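Local atomic coordinates of conserved hypothetical protein (Caulobacter vibrioides, PDB entry 1XFJ), a protein that probably acts as a purine nucleoside phosphorylase of the YfiH/LACC1 family, cleaving inosine and methylthioadenosine with phosphate and deaminating adenosine. Residues A[190-195]-A[210-215]; A[132-137]-A[179-184]. One frame throughout, in Å; residues are numbered along the deposited sequence.

Interaction 1 (A[190-195]-A[210-215]); sequences GRFFKP and VLDRLA
A surface salt bridge from Arg191, with the Phe192 ring packed beside it, ties the turn before the edge strand 193-195 to Asp212 on helix 206-216. Arg191 NH2 lies 2.8 Å from Asp212 OD1 and meets it near the guanidinium plane, while the guanidinium and carboxylate planes stand almost perpendicular, 84° apart. Long and flexible, arginine suits this exposed position: its chain runs extended from CG to NE and spans the gap between backbones whose nearest CA atoms, those of Phe192 and Asp212, are 9.6 Å apart. Arg191 CG sits over the centre of the Phe192 ring, and the ring's CZ reaches Asp212 CB at 3.6 Å, so the aspartate's methylene meets carbon while its oxygens meet charge. Asp212 CG, anti to the backbone N (chi1 172°), carries the carboxylate out toward Arg191. The other oxygen, OD2, accepts from Arg213 NH2 at 2.9 Å on the syn side, tilted out of the carboxylate plane, and Arg213 NE adds a weak bond. Shared between two cations, the carboxylate would probably be kept ionised. Leu211 and Leu214 turn to strands 160-163 and 221-224, a division characteristic of an amphipathic helix packed on a sheet, here carrying a salt-bridge network.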
ATOM      1  N   GLY A 190     -19.193   2.128  11.295  1.00  5.12           N
ATOM      2  CA  GLY A 190     -19.206   3.317  12.129  1.00  5.22           C
ATOM      3  C   GLY A 190     -18.301   3.190  13.339  1.00  6.01           C
ATOM      4  O   GLY A 190     -17.942   4.192  13.959  1.00  4.33           O
ATOM      5  N   ARG A 191     -17.929   1.957  13.674  1.00  4.50           N
ATOM      6  CA  ARG A 191     -17.067   1.703  14.824  1.00  5.20           C
ATOM      7  C   ARG A 191     -15.613   2.103  14.565  1.00  6.84           C
ATOM      8  O   ARG A 191     -14.792   2.134  15.490  1.00  5.37           O
ATOM      9  CB  ARG A 191     -17.142   0.223  15.224  1.00  8.00           C
ATOM     10  CG  ARG A 191     -16.603  -0.770  14.197  1.00  8.74           C
ATOM     11  CD  ARG A 191     -16.732  -2.190  14.745  1.00 12.92           C
ATOM     12  NE  ARG A 191     -16.046  -3.204  13.943  1.00 15.62           N
ATOM     13  CZ  ARG A 191     -16.481  -3.673  12.777  1.00 19.01           C
ATOM     14  NH1 ARG A 191     -17.614  -3.225  12.251  1.00 19.92           N
ATOM     15  NH2 ARG A 191     -15.782  -4.603  12.138  1.00 18.53           N
ATOM     16  N   PHE A 192     -15.301   2.416  13.311  1.00  5.36           N
ATOM     17  CA  PHE A 192     -13.947   2.817  12.942  1.00  6.76           C
ATOM     18  C   PHE A 192     -13.815   4.334  12.892  1.00  7.11           C
ATOM     19  O   PHE A 192     -12.830   4.872  12.377  1.00  7.71           O
ATOM     20  CB  PHE A 192     -13.573   2.202  11.594  1.00  5.60           C
ATOM     21  CG  PHE A 192     -13.545   0.703  11.612  1.00  6.30           C
ATOM     22  CD1 PHE A 192     -12.610   0.025  12.388  1.00  6.48           C
ATOM     23  CD2 PHE A 192     -14.475  -0.034  10.889  1.00  6.48           C
ATOM     24  CE1 PHE A 192     -12.603  -1.362  12.444  1.00  6.46           C
ATOM     25  CE2 PHE A 192     -14.476  -1.425  10.939  1.00  5.64           C
ATOM     26  CZ  PHE A 192     -13.540  -2.089  11.717  1.00  5.39           C
ATOM     27  N   PHE A 193     -14.816   5.020  13.433  1.00  6.46           N
ATOM     28  CA  PHE A 193     -14.815   6.477  13.478  1.00  7.72           C
ATOM     29  C   PHE A 193     -14.738   6.917  14.932  1.00 10.92           C
ATOM     30  O   PHE A 193     -15.376   6.327  15.805  1.00  9.97           O
ATOM     31  CB  PHE A 193     -16.077   7.025  12.811  1.00  5.75           C
ATOM     32  CG  PHE A 193     -16.075   6.881  11.318  1.00  5.47           C
ATOM     33  CD1 PHE A 193     -15.573   7.899  10.508  1.00  5.77           C
ATOM     34  CD2 PHE A 193     -16.552   5.721  10.718  1.00  5.41           C
ATOM     35  CE1 PHE A 193     -15.549   7.761   9.121  1.00  3.72           C
ATOM     36  CE2 PHE A 193     -16.531   5.573   9.330  1.00  5.43           C
ATOM     37  CZ  PHE A 193     -16.029   6.594   8.529  1.00  5.65           C
ATOM     38  N   LYS A 194     -13.940   7.947  15.187  1.00 10.69           N
ATOM     39  CA  LYS A 194     -13.747   8.452  16.538  1.00 13.17           C
ATOM     40  C   LYS A 194     -14.098   9.935  16.614  1.00 12.91           C
ATOM     41  O   LYS A 194     -14.151  10.621  15.595  1.00  9.77           O
ATOM     42  CB  LYS A 194     -12.288   8.235  16.944  1.00 17.12           C
ATOM     43  CG  LYS A 194     -11.811   6.800  16.753  1.00 20.17           C
ATOM     44  CD  LYS A 194     -10.291   6.701  16.701  1.00 25.75           C
ATOM     45  CE  LYS A 194      -9.638   7.160  17.994  1.00 27.53           C
ATOM     46  NZ  LYS A 194      -8.151   7.039  17.927  1.00 28.71           N
ATOM     47  N   PRO A 195     -14.346  10.450  17.827  1.00 13.81           N
ATOM     48  CA  PRO A 195     -14.688  11.867  17.984  1.00 14.36           C
ATOM     49  C   PRO A 195     -13.631  12.755  17.332  1.00 14.14           C
ATOM     50  O   PRO A 195     -12.432  12.521  17.492  1.00 14.85           O
ATOM     51  CB  PRO A 195     -14.743  12.036  19.499  1.00 15.79           C
ATOM     52  CG  PRO A 195     -15.249  10.697  19.950  1.00 15.65           C
ATOM     53  CD  PRO A 195     -14.404   9.754  19.124  1.00 14.75           C
ATOM     54  N   VAL A 210      -9.164  -1.508   7.214  1.00  4.26           N
ATOM     55  CA  VAL A 210      -8.524  -2.407   6.261  1.00  3.92           C
ATOM     56  C   VAL A 210      -8.309  -3.789   6.883  1.00  5.47           C
ATOM     57  O   VAL A 210      -8.444  -4.808   6.202  1.00  3.02           O
ATOM     58  CB  VAL A 210      -7.176  -1.832   5.787  1.00  3.37           C
ATOM     59  CG1 VAL A 210      -6.472  -2.820   4.871  1.00  4.44           C
ATOM     60  CG2 VAL A 210      -7.415  -0.516   5.051  1.00  5.06           C
ATOM     61  N   LEU A 211      -7.973  -3.826   8.171  1.00  4.44           N
ATOM     62  CA  LEU A 211      -7.779  -5.108   8.849  1.00  5.49           C
ATOM     63  C   LEU A 211      -9.116  -5.843   8.881  1.00  5.61           C
ATOM     64  O   LEU A 211      -9.163  -7.071   8.777  1.00  4.87           O
ATOM     65  CB  LEU A 211      -7.250  -4.897  10.272  1.00  3.12           C
ATOM     66  CG  LEU A 211      -5.762  -4.532  10.374  1.00  4.77           C
ATOM     67  CD1 LEU A 211      -5.427  -4.111  11.798  1.00  4.53           C
ATOM     68  CD2 LEU A 211      -4.906  -5.723   9.949  1.00  4.56           C
ATOM     69  N   ASP A 212     -10.202  -5.084   9.009  1.00  4.49           N
ATOM     70  CA  ASP A 212     -11.542  -5.666   9.025  1.00  6.49           C
ATOM     71  C   ASP A 212     -11.851  -6.262   7.650  1.00  6.24           C
ATOM     72  O   ASP A 212     -12.479  -7.316   7.548  1.00  7.51           O
ATOM     73  CB  ASP A 212     -12.589  -4.599   9.365  1.00  7.67           C
ATOM     74  CG  ASP A 212     -14.017  -5.105   9.197  1.00  9.97           C
ATOM     75  OD1 ASP A 212     -14.471  -5.913  10.032  1.00 11.40           O
ATOM     76  OD2 ASP A 212     -14.680  -4.697   8.222  1.00 12.42           O
ATOM     77  N   ARG A 213     -11.411  -5.582   6.594  1.00  4.86           N
ATOM     78  CA  ARG A 213     -11.646  -6.068   5.239  1.00  5.28           C
ATOM     79  C   ARG A 213     -10.880  -7.372   5.021  1.00  4.73           C
ATOM     80  O   ARG A 213     -11.389  -8.304   4.394  1.00  5.35           O
ATOM     81  CB  ARG A 213     -11.211  -5.026   4.202  1.00  5.13           C
ATOM     82  CG  ARG A 213     -12.039  -3.741   4.192  1.00  4.46           C
ATOM     83  CD  ARG A 213     -13.494  -3.996   3.815  1.00  7.58           C
ATOM     84  NE  ARG A 213     -14.276  -4.546   4.922  1.00  9.37           N
ATOM     85  CZ  ARG A 213     -15.527  -4.982   4.804  1.00 12.48           C
ATOM     86  NH1 ARG A 213     -16.137  -4.936   3.626  1.00 13.25           N
ATOM     87  NH2 ARG A 213     -16.172  -5.457   5.861  1.00 14.35           N
ATOM     88  N   LEU A 214      -9.659  -7.433   5.542  1.00  5.09           N
ATOM     89  CA  LEU A 214      -8.844  -8.636   5.420  1.00  4.43           C
ATOM     90  C   LEU A 214      -9.555  -9.788   6.125  1.00  5.40           C
ATOM     91  O   LEU A 214      -9.682 -10.885   5.579  1.00  3.49           O
ATOM     92  CB  LEU A 214      -7.471  -8.406   6.054  1.00  3.73           C
ATOM     93  CG  LEU A 214      -6.509  -7.584   5.196  1.00  3.01           C
ATOM     94  CD1 LEU A 214      -5.335  -7.093   6.032  1.00  3.03           C
ATOM     95  CD2 LEU A 214      -6.031  -8.454   4.036  1.00  4.81           C
ATOM     96  N   ALA A 215     -10.017  -9.520   7.342  1.00  4.88           N
ATOM     97  CA  ALA A 215     -10.721 -10.521   8.134  1.00  6.19           C
ATOM     98  C   ALA A 215     -11.968 -11.009   7.412  1.00  7.10           C
ATOM     99  O   ALA A 215     -12.260 -12.207   7.397  1.00  7.33           O
ATOM    100  CB  ALA A 215     -11.102  -9.941   9.486  1.00  5.06           C
TER

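Interaction 2 (A[132-137]-A[179-184]); sequences AGWRGA and LHRFEA
Trp134 meets Arg181 and Phe182 where two helices of this YfiH-type alpha/beta fold come together: helix 134-139, which starts straight after strand 126-132, and helix 176-185. No hydrogen bond crosses between 132-137 and 179-184; the contact is made mostly by flat groups. The apolar part lies deeper. Phe182 CE1 approaches Trp134 CE3 at 3.8 Å, and its CZ comes within 3.7 Å of Trp134 O, packing beside the first turn of helix 134-139. A phenylalanine suits this buried place because its ring can serve several neighbours: it also stacks with Phe178 and meets Phe209 edge-to-face, which makes it part of an aromatic cluster. Trp134 belongs to the same cluster, through an edge-to-face contact with Phe178.

At the backbone, Gly133 takes the N-cap position, and its carbonyl O receives Ala137 N at 3.0 Å, closing the first turn. Trp134 therefore stands at the very start of the helix, and its chi1 of 70°, with CG between the backbone N and the carbonyl carbon, sends the indole out toward helix 176-185.

The polar part is less buried. Arg181 brings its aliphatic CD to 3.7 Å from Trp134 CZ3, then bends at chi3 (-62°), which brings the guanidinium to the CZ3-CH2 end of the indole; it meets that end obliquely, with the two planes 28° apart. Arginine fits here because its methylenes and flat cationic end can both pack against an indole. Trp134 CH2 sits over one guanidinium face, 3.5 Å from Arg181 NH1.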
ATOM      1  N   ALA A 132      -4.816   0.367  -0.849  1.00  3.05           N
ATOM      2  CA  ALA A 132      -6.120   0.567  -0.233  1.00  3.06           C
ATOM      3  C   ALA A 132      -6.361   1.934   0.386  1.00  3.40           C
ATOM      4  O   ALA A 132      -6.146   2.131   1.584  1.00  3.00           O
ATOM      5  CB  ALA A 132      -6.378  -0.515   0.817  1.00  3.16           C
ATOM      6  N   GLY A 133      -6.801   2.879  -0.437  1.00  3.30           N
ATOM      7  CA  GLY A 133      -7.139   4.191   0.075  1.00  4.42           C
ATOM      8  C   GLY A 133      -8.537   4.001   0.638  1.00  4.61           C
ATOM      9  O   GLY A 133      -9.031   2.875   0.660  1.00  5.67           O
ATOM     10  N   TRP A 134      -9.198   5.063   1.083  1.00  4.96           N
ATOM     11  CA  TRP A 134     -10.534   4.879   1.634  1.00  4.43           C
ATOM     12  C   TRP A 134     -11.514   4.344   0.593  1.00  3.78           C
ATOM     13  O   TRP A 134     -12.351   3.500   0.902  1.00  4.19           O
ATOM     14  CB  TRP A 134     -11.075   6.185   2.245  1.00  4.57           C
ATOM     15  CG  TRP A 134     -11.410   7.273   1.262  1.00  4.48           C
ATOM     16  CD1 TRP A 134     -10.620   8.330   0.905  1.00  3.20           C
ATOM     17  CD2 TRP A 134     -12.627   7.412   0.520  1.00  4.07           C
ATOM     18  NE1 TRP A 134     -11.274   9.121  -0.015  1.00  4.99           N
ATOM     19  CE2 TRP A 134     -12.507   8.578  -0.268  1.00  4.98           C
ATOM     20  CE3 TRP A 134     -13.811   6.663   0.444  1.00  3.41           C
ATOM     21  CZ2 TRP A 134     -13.526   9.015  -1.123  1.00  5.98           C
ATOM     22  CZ3 TRP A 134     -14.823   7.095  -0.407  1.00  3.48           C
ATOM     23  CH2 TRP A 134     -14.672   8.263  -1.179  1.00  5.17           C
ATOM     24  N   ARG A 135     -11.395   4.819  -0.644  1.00  3.03           N
ATOM     25  CA  ARG A 135     -12.297   4.387  -1.707  1.00  4.56           C
ATOM     26  C   ARG A 135     -12.111   2.916  -2.055  1.00  4.76           C
ATOM     27  O   ARG A 135     -13.078   2.154  -2.087  1.00  4.19           O
ATOM     28  CB  ARG A 135     -12.104   5.252  -2.958  1.00  3.32           C
ATOM     29  CG  ARG A 135     -13.167   5.036  -4.036  1.00  6.25           C
ATOM     30  CD  ARG A 135     -12.930   5.941  -5.247  1.00  7.07           C
ATOM     31  NE  ARG A 135     -13.084   7.359  -4.926  1.00  9.44           N
ATOM     32  CZ  ARG A 135     -14.251   7.978  -4.770  1.00 10.43           C
ATOM     33  NH1 ARG A 135     -15.391   7.311  -4.907  1.00 10.26           N
ATOM     34  NH2 ARG A 135     -14.277   9.272  -4.475  1.00 12.44           N
ATOM     35  N   GLY A 136     -10.868   2.518  -2.316  1.00  3.68           N
ATOM     36  CA  GLY A 136     -10.598   1.130  -2.649  1.00  5.82           C
ATOM     37  C   GLY A 136     -11.007   0.203  -1.520  1.00  5.38           C
ATOM     38  O   GLY A 136     -11.618  -0.842  -1.746  1.00  5.19           O
ATOM     39  N   ALA A 137     -10.671   0.584  -0.293  1.00  4.97           N
ATOM     40  CA  ALA A 137     -11.019  -0.233   0.863  1.00  4.84           C
ATOM     41  C   ALA A 137     -12.532  -0.405   0.969  1.00  5.34           C
ATOM     42  O   ALA A 137     -13.031  -1.512   1.179  1.00  3.79           O
ATOM     43  CB  ALA A 137     -10.479   0.405   2.133  1.00  5.71           C
ATOM     44  N   LEU A 179     -18.286  10.124   6.752  1.00  4.57           N
ATOM     45  CA  LEU A 179     -18.824   9.262   7.803  1.00  3.63           C
ATOM     46  C   LEU A 179     -20.084   8.548   7.336  1.00  4.63           C
ATOM     47  O   LEU A 179     -20.206   7.325   7.430  1.00  3.30           O
ATOM     48  CB  LEU A 179     -19.168  10.097   9.039  1.00  3.02           C
ATOM     49  CG  LEU A 179     -20.061   9.362  10.045  1.00  3.02           C
ATOM     50  CD1 LEU A 179     -19.265   8.241  10.694  1.00  3.68           C
ATOM     51  CD2 LEU A 179     -20.581  10.334  11.089  1.00  4.31           C
ATOM     52  N   HIS A 180     -21.029   9.330   6.832  1.00  4.71           N
ATOM     53  CA  HIS A 180     -22.295   8.785   6.375  1.00  4.84           C
ATOM     54  C   HIS A 180     -22.141   7.822   5.205  1.00  5.84           C
ATOM     55  O   HIS A 180     -22.873   6.838   5.113  1.00  5.18           O
ATOM     56  CB  HIS A 180     -23.242   9.934   6.036  1.00  5.04           C
ATOM     57  CG  HIS A 180     -23.584  10.787   7.220  1.00  4.95           C
ATOM     58  ND1 HIS A 180     -24.019  12.091   7.102  1.00  5.74           N
ATOM     59  CD2 HIS A 180     -23.538  10.526   8.548  1.00  5.69           C
ATOM     60  CE1 HIS A 180     -24.222  12.596   8.305  1.00  5.03           C
ATOM     61  NE2 HIS A 180     -23.938  11.668   9.201  1.00  5.22           N
ATOM     62  N   ARG A 181     -21.183   8.086   4.322  1.00  4.74           N
ATOM     63  CA  ARG A 181     -20.962   7.201   3.182  1.00  5.32           C
ATOM     64  C   ARG A 181     -20.590   5.811   3.691  1.00  4.30           C
ATOM     65  O   ARG A 181     -21.128   4.805   3.229  1.00  3.83           O
ATOM     66  CB  ARG A 181     -19.838   7.736   2.289  1.00  9.27           C
ATOM     67  CG  ARG A 181     -19.584   6.877   1.057  1.00 13.55           C
ATOM     68  CD  ARG A 181     -18.420   7.395   0.223  1.00 17.11           C
ATOM     69  NE  ARG A 181     -18.659   8.742  -0.288  1.00 19.56           N
ATOM     70  CZ  ARG A 181     -17.986   9.821   0.101  1.00 21.74           C
ATOM     71  NH1 ARG A 181     -17.024   9.719   1.011  1.00 21.33           N
ATOM     72  NH2 ARG A 181     -18.274  11.006  -0.422  1.00 23.18           N
ATOM     73  N   PHE A 182     -19.665   5.756   4.645  1.00  4.29           N
ATOM     74  CA  PHE A 182     -19.241   4.477   5.207  1.00  4.64           C
ATOM     75  C   PHE A 182     -20.342   3.795   6.007  1.00  3.63           C
ATOM     76  O   PHE A 182     -20.549   2.588   5.884  1.00  4.59           O
ATOM     77  CB  PHE A 182     -18.008   4.656   6.099  1.00  6.19           C
ATOM     78  CG  PHE A 182     -16.710   4.585   5.350  1.00  5.75           C
ATOM     79  CD1 PHE A 182     -16.296   5.641   4.546  1.00  6.19           C
ATOM     80  CD2 PHE A 182     -15.929   3.435   5.406  1.00  4.74           C
ATOM     81  CE1 PHE A 182     -15.123   5.555   3.797  1.00  5.65           C
ATOM     82  CE2 PHE A 182     -14.752   3.337   4.661  1.00  5.76           C
ATOM     83  CZ  PHE A 182     -14.350   4.399   3.854  1.00  6.09           C
ATOM     84  N   GLU A 183     -21.045   4.560   6.835  1.00  4.21           N
ATOM     85  CA  GLU A 183     -22.110   3.982   7.646  1.00  4.49           C
ATOM     86  C   GLU A 183     -23.224   3.403   6.787  1.00  6.03           C
ATOM     87  O   GLU A 183     -23.812   2.374   7.126  1.00  4.07           O
ATOM     88  CB  GLU A 183     -22.690   5.028   8.599  1.00  3.94           C
ATOM     89  CG  GLU A 183     -21.701   5.523   9.643  1.00  5.44           C
ATOM     90  CD  GLU A 183     -22.364   6.351  10.727  1.00  4.75           C
ATOM     91  OE1 GLU A 183     -23.210   7.204  10.390  1.00  3.99           O
ATOM     92  OE2 GLU A 183     -22.031   6.156  11.915  1.00  5.03           O
ATOM     93  N   ALA A 184     -23.505   4.063   5.671  1.00  6.06           N
ATOM     94  CA  ALA A 184     -24.557   3.622   4.767  1.00  6.94           C
ATOM     95  C   ALA A 184     -24.126   2.486   3.844  1.00  8.35           C
ATOM     96  O   ALA A 184     -24.847   1.500   3.687  1.00  8.94           O
ATOM     97  CB  ALA A 184     -25.050   4.807   3.935  1.00  7.87           C
TER

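In the fold
Neither interaction belongs to the deep core: interaction 1 is a surface contact, whereas interaction 2 is partly buried through Phe182. The chemistry follows this difference, since a salt bridge leads in interaction 1 and aromatic rings in interaction 2; the arginine of interaction 1 meets a carboxylate, that of interaction 2 an indole. They hold different elements, but helix 176-185 is followed in the chain by strand 193-195, and the two contacts, with centres about 10 Å apart, touch directly. Phe193 packs its CE2 against Phe182 CB at 3.7 Å and its CG against Leu179 CD1 at 3.5 Å. Arg213 CD likewise reaches Ala137 O at 3.7 Å, a further contact between helix 206-216 and helix 134-139.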